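Local coordinates for protein putative aminotransferase (Actinomadura melliaura, PDB 4ZWV) that probably acts as a pyridoxal 5'-phosphate-dependent sugar aminotransferase in making the aminopentose of the indolocarbazole AT2433, at residues A44-P49 with G197-L202; T80-E85 with V129-Y134; I119-R124 with R150-R155; R215-D220 with G236-M241; R308-A313 with V365-S370. All coordinates share one frame; numbering follows the deposited sequence. Where two conformers were deposited one is given.

Contact 1 of 5, residues A44-P49 with G197-L202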
# COMPACT_ATOMS: atom_id res chain seq x y z
N ALA A 44 10.96 2.69 22.03
CA ALA A 44 12.00 2.74 23.05
C ALA A 44 13.33 3.20 22.45
O ALA A 44 14.04 4.00 23.05
CB ALA A 44 12.17 1.38 23.71
N ARG A 45 13.64 2.71 21.26
CA ARG A 45 14.87 3.11 20.58
C ARG A 45 14.83 4.57 20.18
O ARG A 45 15.83 5.28 20.29
CB ARG A 45 15.11 2.24 19.34
CG ARG A 45 15.64 0.86 19.67
CD ARG A 45 15.73 -0.00 18.43
NE ARG A 45 16.36 -1.28 18.74
CZ ARG A 45 17.59 -1.60 18.36
NH1 ARG A 45 18.31 -0.75 17.65
NH2 ARG A 45 18.09 -2.79 18.68
N LEU A 46 13.67 5.04 19.72
CA LEU A 46 13.54 6.40 19.22
C LEU A 46 13.36 7.44 20.32
O LEU A 46 13.66 8.62 20.11
CB LEU A 46 12.35 6.48 18.26
CG LEU A 46 12.58 5.84 16.90
CD1 LEU A 46 11.25 5.64 16.18
CD2 LEU A 46 13.52 6.71 16.07
N GLY A 47 12.84 7.03 21.47
CA GLY A 47 12.49 7.98 22.52
C GLY A 47 11.26 8.80 22.19
O GLY A 47 11.02 9.85 22.79
N ASN A 48 10.48 8.33 21.22
CA ASN A 48 9.20 8.93 20.87
C ASN A 48 8.14 7.85 21.03
O ASN A 48 8.19 6.84 20.34
CB ASN A 48 9.21 9.50 19.44
CG ASN A 48 7.92 10.23 19.08
OD1 ASN A 48 6.90 10.07 19.74
ND2 ASN A 48 7.97 11.05 18.02
N PRO A 49 7.20 8.03 21.96
CA PRO A 49 6.19 6.99 22.17
C PRO A 49 5.11 6.97 21.09
O PRO A 49 4.35 6.01 20.99
CB PRO A 49 5.59 7.35 23.53
CG PRO A 49 5.79 8.81 23.65
CD PRO A 49 7.07 9.14 22.92
N GLY A 197 7.87 -2.19 4.90
CA GLY A 197 7.30 -1.62 6.09
C GLY A 197 7.77 -0.20 6.24
O GLY A 197 8.64 0.27 5.50
N GLY A 198 7.19 0.50 7.20
CA GLY A 198 7.65 1.84 7.53
C GLY A 198 7.13 2.25 8.88
O GLY A 198 6.42 1.49 9.55
N LEU A 199 7.50 3.46 9.29
CA LEU A 199 7.09 3.97 10.58
C LEU A 199 6.81 5.45 10.45
O LEU A 199 7.68 6.20 9.99
CB LEU A 199 8.18 3.73 11.64
CG LEU A 199 7.74 4.00 13.08
CD1 LEU A 199 6.82 2.87 13.57
CD2 LEU A 199 8.97 4.14 13.98
N LEU A 200 5.62 5.86 10.84
CA LEU A 200 5.28 7.27 10.94
C LEU A 200 5.36 7.68 12.39
O LEU A 200 4.71 7.07 13.25
CB LEU A 200 3.87 7.52 10.39
CG LEU A 200 3.30 8.92 10.63
CD1 LEU A 200 4.13 9.97 9.89
CD2 LEU A 200 1.86 8.93 10.13
N THR A 201 6.19 8.68 12.70
CA THR A 201 6.25 9.17 14.07
C THR A 201 5.57 10.53 14.12
O THR A 201 5.65 11.30 13.16
CB THR A 201 7.69 9.27 14.61
OG1 THR A 201 8.39 10.37 14.00
CG2 THR A 201 8.46 7.98 14.37
N LEU A 202 4.90 10.80 15.24
CA LEU A 202 4.12 12.02 15.41
C LEU A 202 4.65 12.85 16.56
O LEU A 202 5.11 12.30 17.57
CB LEU A 202 2.64 11.72 15.66
CG LEU A 202 1.83 10.98 14.58
CD1 LEU A 202 2.06 11.58 13.21
CD2 LEU A 202 2.14 9.48 14.59
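Leu46 and Leu199 meet methyl to methyl: CD1 of Leu46 and CD2 of Leu199 are 3.5 Å apart, the two side chains reaching for each other tip to tip. They get there by different torsions. In Leu46 the branch point CG sits opposite the carbonyl carbon (chi1 -73°), whereas in Leu199 it is trans to the backbone N, and both chains are thereby directed across the gap. Thr201 adds to the same apolar patch, offering its methyl CG2 to Leu46 CD1 at 4.1 Å. The contact illustrates how the C-terminal end of a helix, here 33-46, is seated on the large mixed sheet of a fold type I aminotransferase. Strand 198-201 lies there between strands 51-54 and 181-185, and Val51 touches Leu46, Leu199 and Thr201 alike. Beyond the helix, Gly47 leaves the helical path with positive phi, and Asn48 then sends its amide across to the strand, CG anti to the backbone N (chi1 -176°). Its ND2 donates to Leu202 O at 3.2 Å, an almost straight bond (163°) that lies in the amide plane of Asn48 but comes in from above the carbonyl plane of Leu202. The same ND2 also serves Gly176 O, while OD1 accepts from Arg50 N, so the buried amide is held at both ends and its flip is fixed. Leu202 O has a further donor in Arg50 NE.

Contact 2 of 5, residues T80-E85 with V129-Y134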
# COMPACT_ATOMS: atom_id res chain seq x y z
N THR A 80 12.35 18.81 -2.88
CA THR A 80 13.46 18.80 -3.83
C THR A 80 13.30 17.60 -4.77
O THR A 80 12.68 16.59 -4.40
CB THR A 80 14.84 18.75 -3.13
OG1 THR A 80 15.84 19.30 -4.00
CG2 THR A 80 15.24 17.33 -2.79
N PRO A 81 13.84 17.70 -5.99
CA PRO A 81 13.75 16.56 -6.90
C PRO A 81 14.87 15.54 -6.73
O PRO A 81 14.80 14.49 -7.36
CB PRO A 81 13.83 17.20 -8.29
CG PRO A 81 14.58 18.47 -8.08
CD PRO A 81 14.33 18.92 -6.66
N LEU A 82 15.85 15.83 -5.88
CA LEU A 82 16.93 14.89 -5.64
C LEU A 82 16.50 13.97 -4.50
O LEU A 82 16.92 14.11 -3.34
CB LEU A 82 18.24 15.62 -5.32
CG LEU A 82 19.45 14.69 -5.21
CD1 LEU A 82 19.70 14.00 -6.55
CD2 LEU A 82 20.68 15.44 -4.77
N THR A 83 15.65 13.01 -4.85
CA THR A 83 15.18 12.03 -3.90
C THR A 83 14.60 10.86 -4.67
O THR A 83 14.56 10.88 -5.91
CB THR A 83 14.12 12.62 -2.94
OG1 THR A 83 13.72 11.62 -1.98
CG2 THR A 83 12.90 13.10 -3.70
N PHE A 84 14.18 9.83 -3.95
CA PHE A 84 13.51 8.70 -4.57
C PHE A 84 12.11 9.17 -4.96
O PHE A 84 11.52 10.02 -4.29
CB PHE A 84 13.45 7.49 -3.64
CG PHE A 84 12.78 6.29 -4.25
CD1 PHE A 84 13.29 5.71 -5.40
CD2 PHE A 84 11.63 5.75 -3.68
CE1 PHE A 84 12.69 4.61 -5.97
CE2 PHE A 84 11.02 4.64 -4.24
CZ PHE A 84 11.55 4.07 -5.40
N GLU A 85 11.58 8.62 -6.06
CA GLU A 85 10.33 9.12 -6.63
C GLU A 85 9.15 9.09 -5.65
O GLU A 85 8.26 9.93 -5.73
CB GLU A 85 9.97 8.33 -7.88
CG GLU A 85 10.73 8.75 -9.15
CD GLU A 85 12.13 8.15 -9.26
OE1 GLU A 85 12.58 7.44 -8.33
OE2 GLU A 85 12.77 8.37 -10.31
N VAL A 129 14.04 15.79 2.91
CA VAL A 129 14.61 14.45 2.80
C VAL A 129 16.02 14.43 3.35
O VAL A 129 16.89 15.19 2.90
CB VAL A 129 14.61 13.96 1.34
CG1 VAL A 129 15.17 12.54 1.27
CG2 VAL A 129 13.19 13.97 0.78
N HIS A 130 16.26 13.56 4.33
CA HIS A 130 17.60 13.37 4.88
C HIS A 130 18.36 12.45 3.92
O HIS A 130 18.60 11.27 4.19
CB HIS A 130 17.54 12.79 6.29
CG HIS A 130 16.72 13.60 7.24
ND1 HIS A 130 17.07 14.87 7.65
CD2 HIS A 130 15.56 13.31 7.88
CE1 HIS A 130 16.17 15.33 8.50
NE2 HIS A 130 15.24 14.40 8.65
N TRP A 131 18.73 13.03 2.78
CA TRP A 131 19.15 12.29 1.60
C TRP A 131 20.46 11.53 1.82
O TRP A 131 21.43 12.09 2.31
CB TRP A 131 19.26 13.25 0.42
CG TRP A 131 19.64 12.63 -0.89
CD1 TRP A 131 20.75 12.91 -1.64
CD2 TRP A 131 18.91 11.63 -1.60
NE1 TRP A 131 20.74 12.15 -2.79
CE2 TRP A 131 19.62 11.36 -2.79
CE3 TRP A 131 17.72 10.94 -1.35
CZ2 TRP A 131 19.19 10.41 -3.72
CZ3 TRP A 131 17.28 10.01 -2.29
CH2 TRP A 131 18.01 9.76 -3.46
N THR A 132 20.44 10.24 1.45
CA THR A 132 21.53 9.27 1.65
C THR A 132 21.89 9.06 3.12
O THR A 132 22.87 8.37 3.43
CB THR A 132 22.83 9.64 0.86
OG1 THR A 132 23.52 10.73 1.48
CG2 THR A 132 22.51 9.96 -0.59
N GLY A 133 21.08 9.59 4.03
CA GLY A 133 21.29 9.37 5.45
C GLY A 133 21.79 10.58 6.22
O GLY A 133 21.98 10.51 7.43
N TYR A 134 22.01 11.69 5.51
CA TYR A 134 22.58 12.89 6.14
C TYR A 134 21.49 13.87 6.56
O TYR A 134 20.70 14.31 5.73
CB TYR A 134 23.57 13.56 5.20
CG TYR A 134 24.25 14.77 5.81
CD1 TYR A 134 25.11 14.62 6.90
CD2 TYR A 134 24.05 16.04 5.30
CE1 TYR A 134 25.75 15.70 7.47
CE2 TYR A 134 24.70 17.15 5.87
CZ TYR A 134 25.53 16.96 6.95
OH TYR A 134 26.17 18.05 7.52
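Thr83 and Trp131 bring the two loops closest, with 6.8 Å between Thr83 CA and Trp131 CA, and neither backbone is regular helix or strand there. Each loop instead kinks through an inverse gamma turn, one centred on Leu82 and closed by a weak Thr83 N to Pro81 O bond, the other centred on His130 and closed by a weak Trp131 N to Val129 O bond. No hydrogen bond joins the two segments; the indole of Trp131 does the joining. Its CG is trans to the backbone N (chi1 -178°), which carries the ring across to lie against the bend at Leu82 and Thr83. Leu82 O sits over the middle of one face, 3.6 Å from Trp131 CD2, and Thr83 CA rides over the six-membered ring in a CH-pi contact, 3.3 Å from Trp131 CZ3. Leu82 crosses the indole at about a right angle, its CG 3.7 Å from Trp131 NE1. These loops follow strands 76-79 and 123-129 at the edge where a fold type I aminotransferase builds its cofactor site: the indole meets the ring of His164, a residue that binds pyridoxal phosphate, and Phe84 makes an edge-to-face pair with Tyr217 of the second subunit. Thr132 CG2 lies against the rim of the indole's opposite face, and Thr132 OG1 donates to Trp131 O at 2.6 Å. In the conformer given, Thr83 OG1, hydrogen-bonded to Thr87 OG1, rests against both methyls of Val129, 3.7 Å from Val129 CG2.

Contact 3 of 5, residues I119-R124 with R150-R155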
# COMPACT_ATOMS: atom_id res chain seq x y z
N ILE A 119 8.54 29.74 -0.05
CA ILE A 119 7.34 29.67 0.78
C ILE A 119 6.41 30.81 0.36
O ILE A 119 6.85 31.96 0.19
CB ILE A 119 7.68 29.74 2.27
CG1 ILE A 119 8.43 28.49 2.69
CG2 ILE A 119 6.42 29.93 3.12
CD1 ILE A 119 8.98 28.55 4.09
N SER A 120 5.14 30.49 0.16
CA SER A 120 4.19 31.45 -0.40
C SER A 120 2.84 31.28 0.28
O SER A 120 2.66 30.34 1.06
CB SER A 120 4.06 31.24 -1.92
OG SER A 120 3.26 30.12 -2.20
N PRO A 121 1.88 32.18 -0.02
CA PRO A 121 0.53 31.97 0.53
C PRO A 121 -0.10 30.64 0.12
O PRO A 121 -1.04 30.22 0.77
CB PRO A 121 -0.25 33.15 -0.05
CG PRO A 121 0.77 34.23 -0.22
CD PRO A 121 2.01 33.50 -0.65
N ALA A 122 0.43 29.98 -0.91
CA ALA A 122 -0.10 28.69 -1.33
C ALA A 122 0.56 27.48 -0.67
O ALA A 122 0.14 26.35 -0.88
CB ALA A 122 0.01 28.54 -2.86
N THR A 123 1.59 27.71 0.14
CA THR A 123 2.35 26.61 0.72
C THR A 123 1.56 25.84 1.76
O THR A 123 1.14 26.37 2.79
CB THR A 123 3.65 27.09 1.36
OG1 THR A 123 4.43 27.77 0.38
CG2 THR A 123 4.44 25.91 1.88
N ARG A 124 1.36 24.56 1.47
CA ARG A 124 0.66 23.67 2.35
C ARG A 124 1.60 22.96 3.34
O ARG A 124 1.32 22.85 4.54
CB ARG A 124 -0.06 22.64 1.48
CG ARG A 124 -0.78 21.57 2.20
CD ARG A 124 -1.55 20.68 1.21
NE ARG A 124 -2.59 19.99 1.94
CZ ARG A 124 -3.78 20.52 2.20
NH1 ARG A 124 -4.66 19.84 2.91
NH2 ARG A 124 -4.09 21.74 1.75
N ARG A 150 4.91 34.14 11.11
CA ARG A 150 4.76 35.56 11.39
C ARG A 150 4.16 36.29 10.18
O ARG A 150 3.28 37.14 10.32
CB ARG A 150 6.12 36.17 11.76
CG ARG A 150 6.05 37.62 12.20
CD ARG A 150 7.41 38.13 12.65
NE ARG A 150 7.30 39.47 13.21
CZ ARG A 150 7.40 39.76 14.50
NH1 ARG A 150 7.27 41.01 14.91
NH2 ARG A 150 7.62 38.80 15.39
N GLU A 151 4.62 35.91 9.00
CA GLU A 151 4.24 36.60 7.77
C GLU A 151 2.83 36.23 7.29
O GLU A 151 2.05 37.10 6.89
CB GLU A 151 5.26 36.29 6.66
CG GLU A 151 4.87 36.78 5.27
CD GLU A 151 5.03 38.28 5.10
OE1 GLU A 151 4.60 38.79 4.04
OE2 GLU A 151 5.57 38.95 6.00
N HIS A 152 2.51 34.94 7.36
CA HIS A 152 1.28 34.40 6.76
C HIS A 152 0.18 34.03 7.76
O HIS A 152 -0.98 33.85 7.39
CB HIS A 152 1.63 33.15 5.93
CG HIS A 152 2.61 33.42 4.82
ND1 HIS A 152 2.29 34.17 3.71
CD2 HIS A 152 3.90 33.05 4.67
CE1 HIS A 152 3.35 34.24 2.91
NE2 HIS A 152 4.34 33.57 3.48
N GLY A 153 0.56 33.89 9.02
CA GLY A 153 -0.36 33.44 10.06
C GLY A 153 -0.47 31.93 10.17
O GLY A 153 -0.59 31.39 11.27
N PHE A 154 -0.31 31.22 9.06
CA PHE A 154 -0.27 29.77 9.12
C PHE A 154 1.18 29.34 9.11
O PHE A 154 2.06 30.03 8.62
CB PHE A 154 -1.06 29.15 7.95
CG PHE A 154 -0.49 29.47 6.59
CD1 PHE A 154 0.60 28.76 6.08
CD2 PHE A 154 -1.08 30.45 5.79
CE1 PHE A 154 1.11 29.06 4.83
CE2 PHE A 154 -0.57 30.74 4.52
CZ PHE A 154 0.52 30.04 4.04
N ARG A 155 1.41 28.16 9.69
CA ARG A 155 2.75 27.60 9.74
C ARG A 155 2.73 26.32 8.93
O ARG A 155 2.12 25.34 9.34
CB ARG A 155 3.15 27.32 11.19
CG ARG A 155 4.59 26.85 11.35
CD ARG A 155 4.85 26.34 12.76
NE ARG A 155 6.26 26.00 12.95
CZ ARG A 155 7.18 26.86 13.36
NH1 ARG A 155 6.85 28.11 13.64
NH2 ARG A 155 8.44 26.47 13.51
O HOH W 1 7.18 33.59 2.75
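Phe154 brings its ring against a group of backbone carbonyls on the turn Ser120-Thr123, the approach to strand 123-129 in a beta-alpha-beta unit whose helix, 138-152, ends just before Phe154. CE1 of Phe154 lies 3.4 Å from Thr123 O, and CZ stands 3.6 Å from Pro121 O, both oxygens approaching obliquely. Ser120 O sits at the ring edge, in its plane, where the faintly positive rim probably suits it. The phenyl is put there by chi1 63°, with CG between the backbone N and the carbonyl carbon, after Gly153 has turned the chain off the helix. Next to it His152 CE1 packs on Pro121 CD at 3.9 Å, and its NE2 is linked to Ile119 O by one water that lies in the imidazole plane, 2.9 Å from NE2. His152 CB lies over the rim of one face of Phe154, and Arg74 adds a cation-pi contact to that ring while its NE donates to Thr123 O. Replacing Phe154 by an alanine would probably open a gap beneath the turn and deprive Arg74 of its aromatic partner. Farther out, the turn is type I and braced from within: Ser120 N donates to Thr123 OG1 at 2.8 Å, and both hydroxyls are bonded to Glu76 OE2. An ST turn completes it, Ser120 OG accepting from Ala122 N at 3.1 Å.

Contact 4 of 5, residues R215-D220 with G236-M241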
# COMPACT_ATOMS: atom_id res chain seq x y z
N ARG A 215 -4.72 4.75 9.36
CA ARG A 215 -3.86 3.78 8.69
C ARG A 215 -4.61 2.49 8.33
O ARG A 215 -4.11 1.70 7.55
CB ARG A 215 -2.65 3.43 9.55
CG ARG A 215 -2.99 2.57 10.73
CD ARG A 215 -1.73 2.07 11.42
NE ARG A 215 -2.12 1.47 12.69
CZ ARG A 215 -1.27 1.07 13.62
NH1 ARG A 215 0.05 1.17 13.43
NH2 ARG A 215 -1.76 0.54 14.73
N PHE A 216 -5.79 2.28 8.92
CA PHE A 216 -6.63 1.13 8.59
C PHE A 216 -8.06 1.62 8.36
O PHE A 216 -8.96 1.38 9.18
CB PHE A 216 -6.58 0.04 9.67
CG PHE A 216 -7.34 -1.21 9.29
CD1 PHE A 216 -6.83 -2.07 8.34
CD2 PHE A 216 -8.56 -1.50 9.88
CE1 PHE A 216 -7.53 -3.22 7.97
CE2 PHE A 216 -9.27 -2.64 9.51
CZ PHE A 216 -8.75 -3.50 8.56
N TYR A 217 -8.23 2.36 7.27
CA TYR A 217 -9.54 2.78 6.76
C TYR A 217 -10.32 3.70 7.69
O TYR A 217 -11.49 3.96 7.43
CB TYR A 217 -10.41 1.56 6.46
CG TYR A 217 -9.80 0.55 5.53
CD1 TYR A 217 -9.66 0.81 4.17
CD2 TYR A 217 -9.36 -0.67 6.01
CE1 TYR A 217 -9.11 -0.13 3.29
CE2 TYR A 217 -8.79 -1.63 5.15
CZ TYR A 217 -8.68 -1.34 3.80
OH TYR A 217 -8.15 -2.30 2.95
N GLY A 218 -9.70 4.19 8.76
CA GLY A 218 -10.47 4.94 9.75
C GLY A 218 -11.29 4.05 10.67
O GLY A 218 -12.16 4.54 11.42
N ILE A 219 -11.04 2.75 10.62
CA ILE A 219 -11.78 1.78 11.43
C ILE A 219 -11.05 1.49 12.74
O ILE A 219 -9.89 1.07 12.73
CB ILE A 219 -12.00 0.46 10.64
CG1 ILE A 219 -12.89 0.72 9.41
CG2 ILE A 219 -12.63 -0.61 11.54
CD1 ILE A 219 -13.02 -0.47 8.46
N ASP A 220 -11.73 1.74 13.85
CA ASP A 220 -11.25 1.38 15.18
C ASP A 220 -11.26 -0.15 15.28
O ASP A 220 -12.31 -0.77 15.34
CB ASP A 220 -12.15 2.02 16.24
CG ASP A 220 -11.69 1.74 17.66
OD1 ASP A 220 -10.82 0.86 17.86
OD2 ASP A 220 -12.20 2.41 18.58
N GLY A 236 -9.50 6.31 5.48
CA GLY A 236 -8.11 5.98 5.24
C GLY A 236 -8.06 4.83 4.26
O GLY A 236 -9.10 4.34 3.83
N LEU A 237 -6.86 4.39 3.92
CA LEU A 237 -6.72 3.21 3.06
C LEU A 237 -6.09 2.07 3.86
O LEU A 237 -6.17 2.05 5.08
CB LEU A 237 -5.88 3.54 1.82
CG LEU A 237 -6.54 4.58 0.90
CD1 LEU A 237 -5.65 4.91 -0.31
CD2 LEU A 237 -7.89 4.06 0.43
N LYS A 238 -5.50 1.09 3.16
CA LYS A 238 -4.83 -0.01 3.85
C LYS A 238 -3.36 0.37 3.98
O LYS A 238 -2.50 -0.11 3.24
CB LYS A 238 -5.01 -1.33 3.09
CG LYS A 238 -4.55 -2.54 3.85
CD LYS A 238 -4.58 -3.75 2.94
CE LYS A 238 -3.95 -4.93 3.62
NZ LYS A 238 -4.69 -5.32 4.84
N TRP A 239 -3.09 1.25 4.92
CA TRP A 239 -1.76 1.79 5.07
C TRP A 239 -0.98 1.16 6.21
O TRP A 239 0.16 1.54 6.46
CB TRP A 239 -1.84 3.30 5.31
CG TRP A 239 -2.19 4.12 4.08
CD1 TRP A 239 -1.74 3.94 2.81
CD2 TRP A 239 -3.05 5.28 4.04
NE1 TRP A 239 -2.26 4.91 1.97
CE2 TRP A 239 -3.06 5.75 2.71
CE3 TRP A 239 -3.80 5.95 5.01
CZ2 TRP A 239 -3.81 6.85 2.32
CZ3 TRP A 239 -4.54 7.06 4.62
CH2 TRP A 239 -4.54 7.50 3.28
N HIS A 240 -1.60 0.21 6.91
CA HIS A 240 -0.96 -0.39 8.08
C HIS A 240 0.05 -1.48 7.74
O HIS A 240 0.16 -1.93 6.59
CB HIS A 240 -2.04 -0.95 9.03
CG HIS A 240 -2.74 -2.16 8.50
ND1 HIS A 240 -3.47 -3.00 9.32
CD2 HIS A 240 -2.87 -2.65 7.25
CE1 HIS A 240 -3.99 -3.97 8.60
NE2 HIS A 240 -3.63 -3.79 7.34
N MSE A 241 0.82 -1.86 8.77
CA MSE A 241 1.71 -3.02 8.73
C MSE A 241 1.02 -4.20 9.41
O MSE A 241 0.26 -4.01 10.37
CB MSE A 241 3.03 -2.70 9.46
CG MSE A 241 4.02 -3.86 9.43
SE MSE A 241 5.56 -3.56 10.56
CE MSE A 241 6.32 -2.00 9.67
O HOH W 2 -7.31 -4.98 4.06
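Phe216 and His240 come together through contrasting torsions: the phenyl is trans to its own backbone N (chi1 -175°), while the imidazole CG is wedged between backbone N and carbonyl carbon (chi1 70°). The side chains then run side by side, and Phe216 CD1 lies over a face of the imidazole, 3.4 Å from His240 CE1, the ring planes being oblique to each other. Behind them the backbones run antiparallel through a single bridge, Phe216 with Lys238, made by Trp239 N to Arg215 O (2.9 Å) and Tyr217 N to Leu237 O (3.0 Å). A type I' turn reverses the chain at Tyr217 and Gly218. The whole is the non-helical link between helices 205-214 and 243-273, and it shows how fold type I aminotransferases complete an active site from the partner subunit: Phe216 packs on the cofactor-bearing lysine of the second subunit, Tyr217 OH bonds its Thr58, and Lys238 NZ pairs with its Asp196. Lys238 NZ, swung round by a bent last torsion, also donates to His240 NE2 at 3.1 Å, in the ring plane, while ND1 is bonded to Gln31 OE1. A leucine in place of His240 would probably leave Lys238 NZ without this acceptor, Gln31 OE1 without this bond and Phe216 CD1 without the flat face beneath it. One water joins Lys238 NZ to Tyr217 OH, whose oxygen touches Lys238 CB at 3.3 Å. Buried Gly236 O has no conventional donor; Tyr217 CA points its hydrogen at it, 3.3 Å away and nearly straight (172°).

Contact 5 of 5, residues R308-A313 with V365-S370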
# COMPACT_ATOMS: atom_id res chain seq x y z
N ARG A 308 32.95 3.91 -16.14
CA ARG A 308 33.59 2.81 -16.85
C ARG A 308 34.68 2.18 -15.99
O ARG A 308 34.86 0.96 -16.00
CB ARG A 308 34.14 3.29 -18.19
CG ARG A 308 33.05 3.62 -19.21
CD ARG A 308 33.59 3.86 -20.61
NE ARG A 308 34.42 5.06 -20.71
CZ ARG A 308 33.94 6.27 -20.99
NH1 ARG A 308 32.64 6.43 -21.20
NH2 ARG A 308 34.76 7.31 -21.05
N LYS A 309 35.40 3.00 -15.24
CA LYS A 309 36.43 2.52 -14.32
C LYS A 309 35.84 1.65 -13.21
O LYS A 309 36.35 0.57 -12.93
CB LYS A 309 37.19 3.70 -13.70
CG LYS A 309 38.36 3.30 -12.81
CD LYS A 309 39.62 3.10 -13.63
CE LYS A 309 40.78 2.65 -12.73
NZ LYS A 309 42.09 2.80 -13.41
N MSE A 310 34.78 2.13 -12.58
CA MSE A 310 34.12 1.37 -11.52
C MSE A 310 33.60 0.04 -12.05
O MSE A 310 33.83 -1.00 -11.44
CB MSE A 310 32.97 2.17 -10.90
CG MSE A 310 33.38 3.46 -10.19
SE MSE A 310 34.71 3.21 -8.78
CE MSE A 310 36.25 3.94 -9.72
N GLU A 311 32.89 0.09 -13.17
CA GLU A 311 32.33 -1.11 -13.80
C GLU A 311 33.41 -2.16 -14.06
O GLU A 311 33.22 -3.34 -13.75
CB GLU A 311 31.61 -0.75 -15.10
CG GLU A 311 30.33 0.05 -14.88
CD GLU A 311 29.82 0.73 -16.14
OE1 GLU A 311 30.48 0.60 -17.20
OE2 GLU A 311 28.77 1.41 -16.07
N ALA A 312 34.54 -1.73 -14.62
CA ALA A 312 35.64 -2.65 -14.95
C ALA A 312 36.26 -3.26 -13.70
O ALA A 312 36.84 -4.34 -13.74
CB ALA A 312 36.70 -1.92 -15.77
N ALA A 313 36.14 -2.55 -12.58
CA ALA A 313 36.68 -3.02 -11.31
C ALA A 313 35.65 -3.78 -10.48
O ALA A 313 35.91 -4.14 -9.33
CB ALA A 313 37.23 -1.84 -10.51
N VAL A 365 38.93 2.21 -2.83
CA VAL A 365 39.86 3.32 -2.70
C VAL A 365 41.03 3.22 -3.68
O VAL A 365 41.37 4.20 -4.33
CB VAL A 365 40.41 3.41 -1.26
CG1 VAL A 365 41.64 4.33 -1.20
CG2 VAL A 365 39.31 3.91 -0.33
N ALA A 366 41.61 2.03 -3.81
CA ALA A 366 42.75 1.84 -4.70
C ALA A 366 42.36 2.08 -6.15
O ALA A 366 43.13 2.66 -6.93
CB ALA A 366 43.32 0.44 -4.54
N THR A 367 41.15 1.65 -6.52
CA THR A 367 40.66 1.84 -7.87
C THR A 367 40.48 3.32 -8.18
O THR A 367 40.97 3.81 -9.20
CB THR A 367 39.33 1.08 -8.09
OG1 THR A 367 39.56 -0.33 -7.94
CG2 THR A 367 38.78 1.35 -9.48
N ILE A 368 39.80 4.04 -7.29
CA ILE A 368 39.60 5.47 -7.48
C ILE A 368 40.93 6.23 -7.52
O ILE A 368 41.14 7.08 -8.40
CB ILE A 368 38.71 6.05 -6.35
CG1 ILE A 368 37.29 5.50 -6.47
CG2 ILE A 368 38.67 7.57 -6.41
CD1 ILE A 368 36.39 5.88 -5.32
N ARG A 369 41.85 5.91 -6.62
CA ARG A 369 43.10 6.66 -6.55
C ARG A 369 44.04 6.38 -7.73
O ARG A 369 44.99 7.13 -7.95
CB ARG A 369 43.83 6.38 -5.22
CG ARG A 369 43.10 6.95 -4.01
CD ARG A 369 43.97 6.97 -2.76
NE ARG A 369 44.94 8.06 -2.80
CZ ARG A 369 44.77 9.26 -2.25
NH1 ARG A 369 43.65 9.54 -1.59
NH2 ARG A 369 45.72 10.18 -2.35
N SER A 370 43.76 5.33 -8.50
CA SER A 370 44.57 5.02 -9.66
C SER A 370 44.16 5.84 -10.89
O SER A 370 44.82 5.78 -11.93
CB SER A 370 44.49 3.52 -9.99
OG SER A 370 43.22 3.16 -10.50
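Thr367 faces Lys309, Met310 and Ala313 where helix 358-369 packs against helix 303-312 in the C-terminal part of the chain. The two form an inclined, roughly antiparallel pair, the short axes 143° apart in direction and 10.3 Å apart at closest approach. Thr367 is the residue most covered here. Its methyl CG2, trans to the backbone N (chi1 -63° for OG1), lies 3.6 Å from Met310 CE and 3.7 Å from Ala313 CB, and the aliphatic stem of Lys309 slides past it at CG; OG1 is bonded back to His363 O. One residue on, Ile368 sets out away from the other helix, yet CG1 still reaches the doubly bent selenomethionine Met310, 3.8 Å from its CE. Ser370 then returns to the polar edge, where its OG donates to Thr367 O at 2.7 Å, a carbonyl that Ser370 N also uses, from the same face. That grip fixes the hydroxyl as an acceptor for the lysine, whose chain bends at chi2 to arrive: Lys309 NZ donates to Ser370 OG at 3.1 Å.

In the fold
From the N terminus, contact 1 opens at the end of helix 33-46 and closes its long loop only at strand 198-201. Contacts 2 and 3 are nested inside that loop and cross each other, segments 80-85, 119-124, 129-134 and 150-155 alternating, so the loops at one end of strands 76-79 and 123-129 and the turn and helix end at the other are tied in turn. Contact 4 then closes a short loop between helices 205-214 and 243-273, and touches contact 1 through Met241 CE against Gly198 O. Contacts 2 and 4 both reach the second subunit. Contact 5, closing last, joins two C-terminal helices about 40 Å, centre to centre, from contact 1.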